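Local coordinates for protein alpha-rhamnosidase (Dictyoglomus thermophilum, PDB 6I60) that probably hydrolyses terminal non-reducing alpha-L-rhamnose residues from alpha-L-rhamnosides, as a bacterial alpha-L-rhamnosidase, at residues A[292-297]-A[301-306]; A[413-418]-A[425-430]. One frame throughout, in Å; residues are numbered along the deposited sequence.

Interaction 1: residues A[292-297]-A[301-306]; sequences GPITLN and HGEIYD
Pro293 lies over one face of the Tyr305 ring, its CB 3.7 Å from the centroid of that ring in a CH-pi contact offset toward the rim. Ile294 comes to the same ring obliquely, CG1 reaching 3.5 Å from Tyr305 CD2. With CG anti to the backbone N (chi1 -169°), the Tyr305 ring lies alongside Pro293 and meets CG1 and CD1 of Ile294. Among the residues flanking this pair, Leu296 CB packs 3.9 Å from Ile304 CD1, and Thr295 OG1 sits beside CB and CG2 of Ile304.

Three backbone bonds join the two segments: Asp306 N to Pro293 O (2.9 Å), Thr295 N to Ile304 O (3.0 Å) and Ile304 N to Leu296 O (3.1 Å). The strands form an antiparallel hairpin, and a beta bulge shifts its register by one residue between the non-hydrogen-bonded pairs Ile294-Tyr305 and Asn297-Glu303.

Strand 171-184 touches 292-297 through Met178 at Pro293 and Ala176 at Ile294. The Glu303 carboxylate is used beyond the hairpin, by Arg430 N, while Asp306 forms salt bridges with Arg308 and Lys309. Cohesion across the hairpin therefore rests on backbone bonds and apolar packing, and the carboxylates serve partners beyond it.

Interaction 2: residues A[413-418]-A[425-430]; sequences ATDVYI and EEYEPR
The Tyr417 ring carries Tyr427 CB over one face, 3.9 Å from the ring centroid, and meets Glu425 OE1 at its edge, near the ring plane. The Tyr427 ring has Pro429 N on one face, toward the rim, and Asp415 CB at its edge; Tyr417 CB approaches it obliquely. The two rings run nearly parallel (planes 13° apart) but are displaced lengthwise, with centroids 5.2 Å apart and little face overlap. Each CB instead leans on the partner's ring. Both tyrosines have CG anti to the backbone N (chi1 174° for Tyr417), which sets their rings between the strands.

They fill the interface between two layers of the concanavalin-like domain, a beta-sandwich fold. Strand 414-418 pairs with 388-394, strand 425-427 edges the sheet next to 375-380, and the segment axes approach to 9.1 Å, too far for backbone pairing.

Tyr417 OH donates to Glu425 OE1 (2.6 Å), which accepts on its anti lone pair, with the carboxylate plane turned 59° from the ring. Lys420 N also binds OE1, while Gly421 N and Glu422 N bind OE2, so backbone amides of the 419-424 connection hold both carboxylate oxygens and limit the rotation of the group. Replacing Tyr417 by alanine is likely to leave Tyr427 CB without the ring it rests on and Glu425 OE1 with Lys420 N but no hydroxyl partner. Further along, Pro429 CG packs on the Asp415 carboxylate, 3.5 Å from Asp415 CG; His434 NE2 holds OD2 of that aspartate and Glu303 N its OD1.

Overall arrangement
Interactions 1 and 2 follow one another along the chain, with centres 8 Å apart, and belong to different family domains: the rhamnosidase N-terminal domain and the concanavalin-like domain. Strand 302-306 runs parallel to 414-418, joining the domains through backbone bonds such as Tyr305 with Val416. Glu303 makes the side-chain link, its OE1 probably hydrogen-bonded to Arg430 N (2.5 Å) and OE2 to Tyr427 OH (2.6 Å), so the hairpin of interaction 1 reaches a backbone amide and a tyrosine hydroxyl of interaction 2. A triethylene glycol, probably from crystallisation, lies about 3 Å from the Ile304 side chain and about 4 Å from that of Val416. Neither contact includes the 2-(2-ethoxyethoxy)ethanol-pocket residues Tyr656, Glu659 and Leu660.

Interaction 1: residues A[292-297]-A[301-306]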
# COMPACT_ATOMS: atom_id res chain seq x y z
N GLY A 292 -22.92 17.04 18.63
CA GLY A 292 -23.18 15.89 19.46
C GLY A 292 -22.14 15.69 20.55
O GLY A 292 -21.61 16.64 21.12
N PRO A 293 -21.85 14.42 20.85
CA PRO A 293 -20.88 14.14 21.92
C PRO A 293 -19.44 14.48 21.55
O PRO A 293 -18.68 14.91 22.42
CB PRO A 293 -21.06 12.63 22.16
CG PRO A 293 -21.60 12.11 20.87
CD PRO A 293 -22.45 13.20 20.29
N ILE A 294 -19.05 14.31 20.29
CA ILE A 294 -17.67 14.54 19.89
C ILE A 294 -17.42 16.04 19.75
O ILE A 294 -18.14 16.74 19.03
CB ILE A 294 -17.35 13.81 18.58
CG1 ILE A 294 -17.46 12.30 18.77
CG2 ILE A 294 -15.95 14.16 18.09
CD1 ILE A 294 -18.59 11.67 18.00
N THR A 295 -16.40 16.53 20.45
CA THR A 295 -15.99 17.93 20.33
C THR A 295 -14.85 18.05 19.33
O THR A 295 -15.06 17.96 18.12
CB THR A 295 -15.58 18.51 21.68
OG1 THR A 295 -14.39 17.86 22.15
CG2 THR A 295 -16.70 18.31 22.71
N LEU A 296 -13.63 18.24 19.84
CA LEU A 296 -12.47 18.34 18.97
C LEU A 296 -12.06 16.97 18.45
O LEU A 296 -12.12 15.97 19.17
CB LEU A 296 -11.30 18.99 19.72
CG LEU A 296 -11.57 20.36 20.34
CD1 LEU A 296 -10.36 20.84 21.12
CD2 LEU A 296 -11.95 21.36 19.27
N ASN A 297 -11.64 16.93 17.19
CA ASN A 297 -11.16 15.70 16.58
C ASN A 297 -10.04 16.03 15.60
O ASN A 297 -10.20 16.92 14.76
CB ASN A 297 -12.30 14.95 15.87
CG ASN A 297 -12.92 15.75 14.74
OD1 ASN A 297 -12.70 15.46 13.56
ND2 ASN A 297 -13.70 16.77 15.08
N HIS A 301 -3.89 14.76 17.09
CA HIS A 301 -4.08 15.06 18.51
C HIS A 301 -5.19 14.25 19.18
O HIS A 301 -5.31 14.32 20.40
CB HIS A 301 -4.37 16.55 18.68
CG HIS A 301 -3.40 17.44 17.96
ND1 HIS A 301 -2.08 17.54 18.32
CD2 HIS A 301 -3.57 18.25 16.89
CE1 HIS A 301 -1.47 18.39 17.51
NE2 HIS A 301 -2.35 18.83 16.63
N GLY A 302 -5.98 13.50 18.43
CA GLY A 302 -6.98 12.64 19.02
C GLY A 302 -8.38 13.20 18.94
O GLY A 302 -8.67 14.15 18.20
N GLU A 303 -9.26 12.59 19.73
CA GLU A 303 -10.68 12.92 19.71
C GLU A 303 -11.20 12.95 21.14
O GLU A 303 -10.77 12.16 21.99
CB GLU A 303 -11.47 11.90 18.86
CG GLU A 303 -12.90 11.63 19.33
CD GLU A 303 -13.40 10.26 18.89
OE1 GLU A 303 -13.23 9.92 17.70
OE2 GLU A 303 -13.97 9.53 19.73
N ILE A 304 -12.13 13.87 21.40
CA ILE A 304 -12.78 14.01 22.70
C ILE A 304 -14.25 13.65 22.54
O ILE A 304 -14.94 14.19 21.67
CB ILE A 304 -12.62 15.43 23.26
CG1 ILE A 304 -11.14 15.74 23.48
CG2 ILE A 304 -13.40 15.58 24.56
CD1 ILE A 304 -10.78 17.17 23.17
N TYR A 305 -14.73 12.73 23.38
CA TYR A 305 -16.11 12.25 23.34
C TYR A 305 -16.76 12.51 24.69
O TYR A 305 -16.43 11.85 25.68
CB TYR A 305 -16.16 10.76 22.99
CG TYR A 305 -17.54 10.22 22.66
CD1 TYR A 305 -18.45 9.94 23.66
CD2 TYR A 305 -17.91 9.99 21.34
CE1 TYR A 305 -19.71 9.44 23.37
CE2 TYR A 305 -19.16 9.49 21.04
CZ TYR A 305 -20.06 9.22 22.05
OH TYR A 305 -21.31 8.73 21.76
N ASP A 306 -17.69 13.47 24.73
CA ASP A 306 -18.42 13.81 25.95
C ASP A 306 -19.75 13.07 25.92
O ASP A 306 -20.67 13.46 25.18
CB ASP A 306 -18.61 15.32 26.07
CG ASP A 306 -19.09 15.74 27.45
OD1 ASP A 306 -18.77 16.86 27.88
OD2 ASP A 306 -19.80 14.94 28.10

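Interaction 2: residues A[413-418]-A[425-430]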
# COMPACT_ATOMS: atom_id res chain seq x y z
N ALA A 413 -1.93 13.03 20.43
CA ALA A 413 -2.24 11.60 20.40
C ALA A 413 -2.88 11.13 21.71
O ALA A 413 -2.57 10.05 22.22
CB ALA A 413 -1.00 10.77 20.08
N THR A 414 -3.78 11.94 22.25
CA THR A 414 -4.54 11.58 23.44
C THR A 414 -6.03 11.66 23.14
O THR A 414 -6.49 12.59 22.47
CB THR A 414 -4.20 12.49 24.64
OG1 THR A 414 -4.92 13.73 24.52
CG2 THR A 414 -2.71 12.79 24.69
N ASP A 415 -6.77 10.67 23.63
CA ASP A 415 -8.23 10.63 23.51
C ASP A 415 -8.85 10.78 24.88
O ASP A 415 -8.35 10.23 25.87
CB ASP A 415 -8.69 9.33 22.85
CG ASP A 415 -8.12 9.14 21.46
OD1 ASP A 415 -8.12 10.11 20.68
OD2 ASP A 415 -7.66 8.02 21.14
N VAL A 416 -9.95 11.53 24.95
CA VAL A 416 -10.63 11.84 26.20
C VAL A 416 -12.08 11.41 26.09
O VAL A 416 -12.76 11.75 25.12
CB VAL A 416 -10.53 13.34 26.54
CG1 VAL A 416 -11.54 13.72 27.61
CG2 VAL A 416 -9.12 13.68 26.99
N TYR A 417 -12.56 10.65 27.08
CA TYR A 417 -13.94 10.21 27.13
C TYR A 417 -14.53 10.60 28.48
O TYR A 417 -13.98 10.24 29.53
CB TYR A 417 -14.05 8.70 26.91
CG TYR A 417 -15.45 8.16 27.11
CD1 TYR A 417 -16.44 8.36 26.15
CD2 TYR A 417 -15.78 7.43 28.25
CE1 TYR A 417 -17.72 7.86 26.33
CE2 TYR A 417 -17.05 6.93 28.43
CZ TYR A 417 -18.02 7.14 27.47
OH TYR A 417 -19.28 6.64 27.66
N ILE A 418 -15.65 11.32 28.46
CA ILE A 418 -16.36 11.72 29.67
C ILE A 418 -17.55 10.79 29.83
O ILE A 418 -18.42 10.72 28.95
CB ILE A 418 -16.80 13.19 29.61
CG1 ILE A 418 -15.58 14.10 29.46
CG2 ILE A 418 -17.58 13.56 30.85
CD1 ILE A 418 -15.65 15.02 28.26
N GLU A 425 -20.09 1.33 29.98
CA GLU A 425 -19.94 2.10 28.75
C GLU A 425 -18.70 1.63 28.00
O GLU A 425 -17.75 1.12 28.60
CB GLU A 425 -19.84 3.61 29.03
CG GLU A 425 -21.07 4.20 29.71
CD GLU A 425 -20.71 5.36 30.63
OE1 GLU A 425 -20.17 6.37 30.14
OE2 GLU A 425 -20.97 5.26 31.85
N GLU A 426 -18.72 1.81 26.68
CA GLU A 426 -17.59 1.52 25.82
C GLU A 426 -17.32 2.72 24.93
O GLU A 426 -18.23 3.45 24.55
CB GLU A 426 -17.84 0.27 24.96
CG GLU A 426 -18.06 -1.00 25.75
CD GLU A 426 -18.29 -2.20 24.85
OE1 GLU A 426 -18.65 -3.28 25.37
OE2 GLU A 426 -18.13 -2.06 23.62
N TYR A 427 -16.04 2.92 24.59
CA TYR A 427 -15.67 4.04 23.74
C TYR A 427 -14.49 3.66 22.86
O TYR A 427 -13.51 3.08 23.34
CB TYR A 427 -15.31 5.27 24.58
CG TYR A 427 -14.51 6.30 23.80
CD1 TYR A 427 -15.09 7.01 22.76
CD2 TYR A 427 -13.18 6.55 24.10
CE1 TYR A 427 -14.37 7.93 22.04
CE2 TYR A 427 -12.45 7.48 23.39
CZ TYR A 427 -13.05 8.17 22.36
OH TYR A 427 -12.33 9.10 21.64
N GLU A 428 -14.59 4.00 21.57
CA GLU A 428 -13.48 3.97 20.63
C GLU A 428 -13.48 5.27 19.84
O GLU A 428 -14.54 5.77 19.46
CB GLU A 428 -13.57 2.78 19.66
CG GLU A 428 -14.33 1.57 20.17
CD GLU A 428 -14.44 0.47 19.12
OE1 GLU A 428 -15.48 -0.21 19.07
OE2 GLU A 428 -13.49 0.30 18.33
N PRO A 429 -12.30 5.84 19.58
CA PRO A 429 -12.24 7.02 18.71
C PRO A 429 -12.61 6.68 17.28
O PRO A 429 -12.36 5.57 16.80
CB PRO A 429 -10.78 7.47 18.83
CG PRO A 429 -10.24 6.77 20.04
CD PRO A 429 -10.99 5.49 20.13
N ARG A 430 -13.21 7.65 16.59
CA ARG A 430 -13.69 7.46 15.23
C ARG A 430 -13.07 8.40 14.21
O ARG A 430 -13.17 8.12 13.01
CB ARG A 430 -15.22 7.62 15.18
CG ARG A 430 -15.70 8.84 15.95
CD ARG A 430 -17.13 9.22 15.57
NE ARG A 430 -18.12 8.23 15.98
CZ ARG A 430 -18.40 7.91 17.25
NH1 ARG A 430 -17.77 8.50 18.25
NH2 ARG A 430 -19.32 7.00 17.51